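PDB 3AX6: phosphoribosylaminoimidazole carboxylase, ATPase subunit from Thermotoga maritima, which probably catalyses the ATP-dependent joining of 5-aminoimidazole ribonucleotide and bicarbonate into N5-carboxyaminoimidazole ribonucleotide, a step of de novo purine synthesis. Local coordinates for residues R129-P134 / T166-F171; V135-R140 / E159-G164; G24-V29 / V41-I46. One frame throughout, in Å; residues are numbered along the deposited sequence.

How the interactions relate
Interaction 3 comes first along the chain, in the parallel sheet of the N-terminal preATP-grasp domain. Interactions 1 and 2 follow in the ATP-grasp domain, with interaction 2 nested inside the loop that interaction 1 closes. Their centres are about 10 Å apart, and both draw on the four-stranded antiparallel sheet in which strands 135-139 and 166-170 are neighbours; E169 N lies 2.9 Å from V136 O, a probable hydrogen bond between them. Both also touch ADP, so this sheet carries adenine-binding residues on two adjacent strands. Interaction 3 lies on the opposite side of the chain's centre, about 47 Å from interaction 1 and about 41 Å from interaction 2 between centres, away from the nucleotide.

Interaction 1: residues R129-P134 / T166-F171; sequences REFGFP and TYLEEF. With ADP (adenosine-5'-diphosphate), chain E.
Strand 166-170 forms part of the adenine end of the ATP-grasp nucleotide site, and the loop from helix 124-129 into strand 135-139 packs against that strand through F131 and against F171, just after it, through P134. The F131 ring slides past L168, CD2 lying 3.9 Å from L168 CD2, while its CE1 approaches the backbone N of E170 at 3.7 Å. Replacing this ring by an alanine here is likely to open a gap beside L168 and leave the E169-E170 backbone with less to pack on. Farther along, the loop turns through a cis peptide before P134, whose CG sits 4.2 Å from F171 CB. A water joins the same two residues, donating to P134 O and accepting from F171 N.

E169 and E170 read the exocyclic amine: ADP N6 donates to E169 OE2 at 2.5 Å and to the backbone E170 O at 3.1 Å. E169 OE2 also forms a salt bridge with K138, whereas the E170 carboxylate turns away to the backbone N of E117. F171, its CG opposite the backbone N (chi1 -175°), turns one ring face to the C2 corner of adenine, CD1 3.6 Å from ADP C2.

Interaction 2: residues V135-R140 / E159-G164; sequences VVQKAR and ENAIKG. With ADP (adenosine-5'-diphosphate), chain E.
Q137 and I162 carry the one settled hydrogen bond of this contact, from I162 N to Q137 OE1 at 2.6 Å, with an N-H...O angle of 158°. The donor is tilted 27° from the carbonyl plane. With CG opposite the backbone N (chi1 176°) and the chain extended, the Q137 amide is carried out from the strand to the 159-164 loop, and its NE2 bonds T166 OG1. The buried amide is thus anchored at both heteroatoms, which should fix its rotation. I162 CB and CG1 crowd the same oxygen, Q137 OE1, each at 3.1 Å.

The apolar contacts come from I162, which runs alongside Q137 in the opposite direction and meets A139 CB through CG2 at 4.4 Å.

Contacts with the nucleotide leave the strand by its alternate residues. K138 NZ donates to ADP N7 at 3.0 Å and to the phosphate oxygen O1A at 3.1 Å, and V136 CG2 touches the adenine ring.

Strand 135-139 runs between strands 149-152 and 166-170 in the antiparallel sheet; the 159-164 loop packs on it with I162 against F150, and L124 of helix 124-129 touches both Q137 and A161.

Interaction 3: residues G24-V29 / V41-I46; sequences GFYVIV and VADEQI
V27 O is gripped by two successive amides, D43 N at 3.0 Å in the carbonyl plane and E44 N in a weak bond at 3.4 Å. D43 answers with its carboxylate: OD2 takes V27 N on the anti side, well out of the carboxylate plane, at 2.9 Å, and also forms a salt bridge with K21. Next comes a parallel strand pair, where V29 N donates to E44 O and V29 O accepts from I46 N at 2.7 Å.

D43 CB sits over one face of the Y26 ring, 3.6 Å from its centroid, with the carboxylate stacked 18° from the ring plane. Y26 has CG anti to its N (chi1 -172°), which swings the ring across D43 and carries OH to E44 OE2 in a very short 2.5 Å bond at the ring's edge. I28 CD1 is pressed tightly on I46 CG1 at 3.3 Å, whereas A42 CB touches both V27 CG1 and V29 CG2.

The contact joins the two strands of a beta-alpha-beta unit, 26-31 and 44-47, at the edge of a Rossmann-like parallel sheet. Helix 11-22 covers V27 and V29, helix 53-61 packs on I28 and I46, and strand 3-7 continues the sheet.

Interaction 1: residues R129-P134 / T166-F171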
# COMPACT_ATOMS: atom_id res chain seq x y z
N ARG A 129 17.15 37.46 30.75
CA ARG A 129 17.32 38.91 30.77
C ARG A 129 18.13 39.41 29.57
O ARG A 129 17.71 40.32 28.87
CB ARG A 129 18.03 39.35 32.05
CG ARG A 129 17.33 38.96 33.35
CD ARG A 129 16.64 40.14 34.02
NE ARG A 129 15.38 40.48 33.36
CZ ARG A 129 14.64 41.54 33.68
NH1 ARG A 129 13.51 41.79 33.04
NH2 ARG A 129 15.04 42.36 34.64
N GLU A 130 19.30 38.81 29.35
CA GLU A 130 20.14 39.24 28.23
C GLU A 130 19.51 38.86 26.90
O GLU A 130 20.06 39.15 25.83
CB GLU A 130 21.54 38.62 28.34
CG GLU A 130 21.63 37.15 27.99
CD GLU A 130 23.04 36.60 28.16
OE1 GLU A 130 23.27 35.42 27.83
OE2 GLU A 130 23.92 37.35 28.65
N PHE A 131 18.36 38.20 26.97
CA PHE A 131 17.64 37.79 25.77
C PHE A 131 16.46 38.73 25.53
O PHE A 131 16.14 39.07 24.39
CB PHE A 131 17.13 36.35 25.93
CG PHE A 131 17.65 35.40 24.88
CD1 PHE A 131 17.28 35.55 23.55
CD2 PHE A 131 18.50 34.36 25.23
CE1 PHE A 131 17.75 34.66 22.58
CE2 PHE A 131 18.97 33.47 24.27
CZ PHE A 131 18.60 33.62 22.94
N GLY A 132 15.82 39.15 26.62
CA GLY A 132 14.69 40.05 26.51
C GLY A 132 13.37 39.33 26.32
O GLY A 132 13.31 38.27 25.69
N PHE A 133 12.31 39.91 26.86
CA PHE A 133 10.98 39.32 26.75
C PHE A 133 10.29 39.71 25.44
O PHE A 133 10.39 40.85 24.98
CB PHE A 133 10.11 39.76 27.94
CG PHE A 133 10.69 39.40 29.28
CD1 PHE A 133 11.31 40.37 30.07
CD2 PHE A 133 10.60 38.10 29.77
CE1 PHE A 133 11.83 40.04 31.32
CE2 PHE A 133 11.12 37.76 31.02
CZ PHE A 133 11.73 38.73 31.80
N PRO A 134 9.57 38.76 24.82
CA PRO A 134 9.41 37.39 25.30
C PRO A 134 10.53 36.51 24.77
O PRO A 134 11.19 36.86 23.79
CB PRO A 134 8.07 36.99 24.72
CG PRO A 134 8.13 37.62 23.36
CD PRO A 134 8.67 39.01 23.68
N THR A 166 17.41 23.13 30.36
CA THR A 166 16.70 23.65 29.21
C THR A 166 17.62 24.63 28.53
O THR A 166 18.72 24.89 29.02
CB THR A 166 15.44 24.43 29.65
OG1 THR A 166 15.84 25.62 30.34
CG2 THR A 166 14.57 23.58 30.57
N TYR A 167 17.19 25.15 27.39
CA TYR A 167 17.97 26.14 26.68
C TYR A 167 16.96 27.19 26.24
O TYR A 167 15.76 26.96 26.32
CB TYR A 167 18.71 25.54 25.48
CG TYR A 167 17.84 25.06 24.34
CD1 TYR A 167 17.10 23.88 24.43
CD2 TYR A 167 17.77 25.79 23.15
CE1 TYR A 167 16.30 23.44 23.37
CE2 TYR A 167 16.98 25.35 22.08
CZ TYR A 167 16.25 24.18 22.20
OH TYR A 167 15.47 23.76 21.14
N LEU A 168 17.45 28.33 25.81
CA LEU A 168 16.58 29.41 25.37
C LEU A 168 16.79 29.70 23.89
O LEU A 168 17.85 29.42 23.33
CB LEU A 168 16.90 30.68 26.17
CG LEU A 168 16.10 31.08 27.40
CD1 LEU A 168 15.93 29.93 28.36
CD2 LEU A 168 16.83 32.23 28.08
N GLU A 169 15.76 30.25 23.26
CA GLU A 169 15.88 30.65 21.86
C GLU A 169 14.94 31.82 21.61
O GLU A 169 13.92 31.98 22.29
CB GLU A 169 15.61 29.48 20.90
CG GLU A 169 14.22 28.90 20.83
CD GLU A 169 14.13 27.78 19.80
OE1 GLU A 169 14.93 26.82 19.90
OE2 GLU A 169 13.28 27.84 18.89
N GLU A 170 15.32 32.66 20.66
CA GLU A 170 14.54 33.84 20.33
C GLU A 170 13.15 33.49 19.84
O GLU A 170 12.94 32.44 19.23
CB GLU A 170 15.26 34.67 19.27
CG GLU A 170 15.36 33.99 17.92
CD GLU A 170 15.97 34.89 16.87
OE1 GLU A 170 15.49 36.04 16.73
OE2 GLU A 170 16.93 34.46 16.20
N PHE A 171 12.19 34.37 20.12
CA PHE A 171 10.82 34.16 19.69
C PHE A 171 10.72 34.44 18.20
O PHE A 171 11.10 35.51 17.73
CB PHE A 171 9.86 35.09 20.43
CG PHE A 171 8.42 34.84 20.11
CD1 PHE A 171 7.75 33.78 20.70
CD2 PHE A 171 7.76 35.62 19.17
CE1 PHE A 171 6.42 33.50 20.36
CE2 PHE A 171 6.44 35.35 18.82
CZ PHE A 171 5.77 34.29 19.41
PB ADP E . 7.52 19.94 20.37
O1B ADP E . 7.44 19.59 18.92
O2B ADP E . 6.01 20.04 20.96
O3B ADP E . 8.38 18.73 21.17
PA ADP E . 8.30 22.42 19.37
O1A ADP E . 9.69 22.87 19.15
O2A ADP E . 7.73 21.78 18.00
O3A ADP E . 8.30 21.36 20.64
O5' ADP E . 7.41 23.71 19.83
C5' ADP E . 6.04 23.47 19.49
C4' ADP E . 5.40 24.74 18.92
O4' ADP E . 5.86 25.93 19.65
C3' ADP E . 5.77 24.95 17.45
O3' ADP E . 4.90 24.25 16.56
C2' ADP E . 5.71 26.47 17.30
O2' ADP E . 4.40 26.90 16.93
C1' ADP E . 6.14 26.99 18.68
N9 ADP E . 7.57 27.39 18.70
C8 ADP E . 8.66 26.56 18.80
N7 ADP E . 9.76 27.25 18.77
C5 ADP E . 9.46 28.56 18.66
C6 ADP E . 10.21 29.77 18.58
N6 ADP E . 11.59 29.73 18.62
N1 ADP E . 9.56 30.94 18.47
C2 ADP E . 8.22 31.00 18.43
N3 ADP E . 7.48 29.89 18.50
C4 ADP E . 8.05 28.67 18.61
O HOH W 1 13.17 36.41 21.94

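Interaction 2: residues V135-R140 / E159-G164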
# COMPACT_ATOMS: atom_id res chain seq x y z
N VAL A 135 10.73 35.37 25.42
CA VAL A 135 11.75 34.42 24.99
C VAL A 135 11.19 33.00 25.15
O VAL A 135 10.36 32.74 26.01
CB VAL A 135 13.06 34.58 25.79
CG1 VAL A 135 12.86 34.11 27.22
CG2 VAL A 135 14.17 33.80 25.12
N VAL A 136 11.64 32.09 24.29
CA VAL A 136 11.16 30.71 24.34
C VAL A 136 12.13 29.77 25.04
O VAL A 136 13.31 29.72 24.71
CB VAL A 136 10.90 30.18 22.92
CG1 VAL A 136 10.21 28.83 22.99
CG2 VAL A 136 10.06 31.17 22.15
N GLN A 137 11.61 29.03 26.01
CA GLN A 137 12.40 28.06 26.76
C GLN A 137 12.00 26.64 26.32
O GLN A 137 10.81 26.34 26.16
CB GLN A 137 12.18 28.21 28.27
CG GLN A 137 12.92 27.15 29.09
CD GLN A 137 12.56 27.15 30.56
OE1 GLN A 137 11.38 27.15 30.92
NE2 GLN A 137 13.57 27.13 31.42
N LYS A 138 12.99 25.79 26.12
CA LYS A 138 12.75 24.42 25.69
C LYS A 138 13.56 23.43 26.49
O LYS A 138 14.73 23.67 26.79
CB LYS A 138 13.10 24.26 24.21
CG LYS A 138 12.24 25.10 23.28
CD LYS A 138 12.60 24.85 21.82
CE LYS A 138 11.52 25.39 20.91
NZ LYS A 138 11.82 25.13 19.48
N ALA A 139 12.95 22.30 26.83
CA ALA A 139 13.65 21.26 27.56
C ALA A 139 14.69 20.68 26.61
O ALA A 139 14.45 20.57 25.41
CB ALA A 139 12.68 20.18 28.00
N ARG A 140 15.86 20.32 27.14
CA ARG A 140 16.91 19.74 26.30
C ARG A 140 16.49 18.35 25.83
O ARG A 140 16.66 18.01 24.66
CB ARG A 140 18.22 19.62 27.06
CG ARG A 140 18.85 20.95 27.41
CD ARG A 140 20.24 20.74 28.00
NE ARG A 140 21.16 20.16 27.03
CZ ARG A 140 22.48 20.06 27.22
NH1 ARG A 140 23.02 20.50 28.35
NH2 ARG A 140 23.24 19.54 26.28
N GLU A 159 8.74 31.84 37.39
CA GLU A 159 8.36 30.96 38.50
C GLU A 159 7.81 29.64 37.99
O GLU A 159 8.00 28.60 38.62
CB GLU A 159 7.30 31.64 39.38
CG GLU A 159 7.86 32.46 40.52
CD GLU A 159 8.67 31.63 41.50
OE1 GLU A 159 9.80 31.21 41.15
OE2 GLU A 159 8.17 31.38 42.62
N ASN A 160 7.12 29.69 36.85
CA ASN A 160 6.53 28.51 36.24
C ASN A 160 7.40 28.00 35.10
O ASN A 160 6.95 27.23 34.25
CB ASN A 160 5.13 28.86 35.72
CG ASN A 160 4.29 29.60 36.74
OD1 ASN A 160 4.70 30.64 37.26
ND2 ASN A 160 3.10 29.07 37.03
N ALA A 161 8.66 28.43 35.09
CA ALA A 161 9.59 28.02 34.05
C ALA A 161 9.85 26.52 34.12
O ALA A 161 9.58 25.87 35.13
CB ALA A 161 10.90 28.78 34.20
N ILE A 162 10.37 25.97 33.02
CA ILE A 162 10.67 24.55 32.93
C ILE A 162 11.84 24.21 33.85
O ILE A 162 12.88 24.86 33.81
CB ILE A 162 11.05 24.15 31.48
CG1 ILE A 162 9.88 24.46 30.54
CG2 ILE A 162 11.39 22.67 31.42
CD1 ILE A 162 10.19 24.20 29.07
N LYS A 163 11.66 23.19 34.68
CA LYS A 163 12.71 22.78 35.60
C LYS A 163 13.69 21.83 34.91
O LYS A 163 13.32 21.10 33.99
CB LYS A 163 12.11 22.10 36.84
CG LYS A 163 11.00 22.89 37.52
CD LYS A 163 11.44 24.29 37.91
CE LYS A 163 10.27 25.11 38.44
NZ LYS A 163 10.61 26.55 38.66
N GLY A 164 14.93 21.84 35.37
CA GLY A 164 15.94 20.97 34.81
C GLY A 164 16.87 21.66 33.83
O GLY A 164 17.14 22.85 33.95
PB ADP E . 7.52 19.94 20.37
O1B ADP E . 7.44 19.59 18.92
O2B ADP E . 6.01 20.04 20.96
O3B ADP E . 8.38 18.73 21.17
PA ADP E . 8.30 22.42 19.37
O1A ADP E . 9.69 22.87 19.15
O2A ADP E . 7.73 21.78 18.00
O3A ADP E . 8.30 21.36 20.64
O5' ADP E . 7.41 23.71 19.83
C5' ADP E . 6.04 23.47 19.49
C4' ADP E . 5.40 24.74 18.92
O4' ADP E . 5.86 25.93 19.65
C3' ADP E . 5.77 24.95 17.45
O3' ADP E . 4.90 24.25 16.56
C2' ADP E . 5.71 26.47 17.30
O2' ADP E . 4.40 26.90 16.93
C1' ADP E . 6.14 26.99 18.68
N9 ADP E . 7.57 27.39 18.70
C8 ADP E . 8.66 26.56 18.80
N7 ADP E . 9.76 27.25 18.77
C5 ADP E . 9.46 28.56 18.66
C6 ADP E . 10.21 29.77 18.58
N6 ADP E . 11.59 29.73 18.62
N1 ADP E . 9.56 30.94 18.47
C2 ADP E . 8.22 31.00 18.43
N3 ADP E . 7.48 29.89 18.50
C4 ADP E . 8.05 28.67 18.61

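Interaction 3: residues G24-V29 / V41-I46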
# COMPACT_ATOMS: atom_id res chain seq x y z
N GLY A 24 10.88 -8.12 -0.26
CA GLY A 24 11.51 -9.42 -0.12
C GLY A 24 12.43 -9.60 1.08
O GLY A 24 13.27 -10.50 1.09
N PHE A 25 12.29 -8.77 2.10
CA PHE A 25 13.14 -8.90 3.26
C PHE A 25 12.47 -9.65 4.40
O PHE A 25 11.25 -9.73 4.48
CB PHE A 25 13.58 -7.51 3.73
CG PHE A 25 14.46 -6.79 2.76
CD1 PHE A 25 15.73 -7.28 2.46
CD2 PHE A 25 14.02 -5.64 2.12
CE1 PHE A 25 16.54 -6.62 1.55
CE2 PHE A 25 14.82 -4.98 1.20
CZ PHE A 25 16.09 -5.47 0.92
N TYR A 26 13.30 -10.20 5.28
CA TYR A 26 12.82 -10.93 6.43
C TYR A 26 12.86 -9.91 7.57
O TYR A 26 13.87 -9.24 7.75
CB TYR A 26 13.76 -12.09 6.75
CG TYR A 26 13.27 -13.03 7.81
CD1 TYR A 26 12.44 -14.10 7.49
CD2 TYR A 26 13.64 -12.87 9.15
CE1 TYR A 26 12.01 -15.00 8.46
CE2 TYR A 26 13.21 -13.76 10.13
CZ TYR A 26 12.39 -14.82 9.78
OH TYR A 26 11.98 -15.73 10.72
N VAL A 27 11.77 -9.78 8.32
CA VAL A 27 11.76 -8.81 9.42
C VAL A 27 11.49 -9.36 10.80
O VAL A 27 10.56 -10.14 11.02
CB VAL A 27 10.73 -7.69 9.17
CG1 VAL A 27 9.36 -8.28 8.95
CG2 VAL A 27 10.71 -6.74 10.36
N ILE A 28 12.32 -8.93 11.74
CA ILE A 28 12.19 -9.33 13.13
C ILE A 28 11.95 -8.03 13.90
O ILE A 28 12.75 -7.09 13.84
CB ILE A 28 13.48 -10.08 13.60
CG1 ILE A 28 13.75 -9.83 15.09
CG2 ILE A 28 14.67 -9.68 12.75
CD1 ILE A 28 12.73 -10.45 16.01
N VAL A 29 10.81 -7.97 14.60
CA VAL A 29 10.39 -6.81 15.39
C VAL A 29 10.64 -6.96 16.90
O VAL A 29 10.43 -8.03 17.47
CB VAL A 29 8.87 -6.50 15.16
CG1 VAL A 29 8.37 -5.51 16.19
CG2 VAL A 29 8.64 -5.96 13.76
N VAL A 41 2.49 -8.69 11.80
CA VAL A 41 2.69 -8.85 10.37
C VAL A 41 4.16 -9.07 9.99
O VAL A 41 4.51 -9.14 8.81
CB VAL A 41 2.13 -7.64 9.59
CG1 VAL A 41 0.63 -7.53 9.85
CG2 VAL A 41 2.83 -6.35 10.01
N ALA A 42 5.01 -9.20 11.01
CA ALA A 42 6.43 -9.44 10.80
C ALA A 42 6.64 -10.95 10.78
O ALA A 42 5.67 -11.71 10.85
CB ALA A 42 7.25 -8.80 11.93
N ASP A 43 7.89 -11.39 10.68
CA ASP A 43 8.19 -12.81 10.66
C ASP A 43 8.38 -13.33 12.09
O ASP A 43 8.03 -14.46 12.41
CB ASP A 43 9.46 -13.06 9.84
CG ASP A 43 9.27 -12.72 8.38
OD1 ASP A 43 8.84 -13.60 7.61
OD2 ASP A 43 9.55 -11.55 8.00
N GLU A 44 8.95 -12.48 12.94
CA GLU A 44 9.21 -12.81 14.33
C GLU A 44 9.16 -11.54 15.17
O GLU A 44 9.32 -10.44 14.65
CB GLU A 44 10.61 -13.39 14.50
CG GLU A 44 10.89 -14.71 13.83
CD GLU A 44 12.34 -15.09 13.97
OE1 GLU A 44 12.87 -14.94 15.09
OE2 GLU A 44 12.96 -15.52 12.98
N GLN A 45 8.94 -11.72 16.47
CA GLN A 45 8.93 -10.60 17.40
C GLN A 45 9.67 -11.03 18.64
O GLN A 45 9.57 -12.18 19.07
CB GLN A 45 7.52 -10.17 17.81
CG GLN A 45 7.57 -8.86 18.61
CD GLN A 45 6.25 -8.44 19.23
OE1 GLN A 45 5.20 -8.45 18.58
NE2 GLN A 45 6.30 -8.04 20.49
N ILE A 46 10.44 -10.11 19.20
CA ILE A 46 11.18 -10.36 20.43
C ILE A 46 10.44 -9.50 21.45
O ILE A 46 10.41 -8.28 21.33
CB ILE A 46 12.64 -9.88 20.34
CG1 ILE A 46 13.39 -10.67 19.26
CG2 ILE A 46 13.34 -10.06 21.68
CD1 ILE A 46 14.82 -10.19 19.03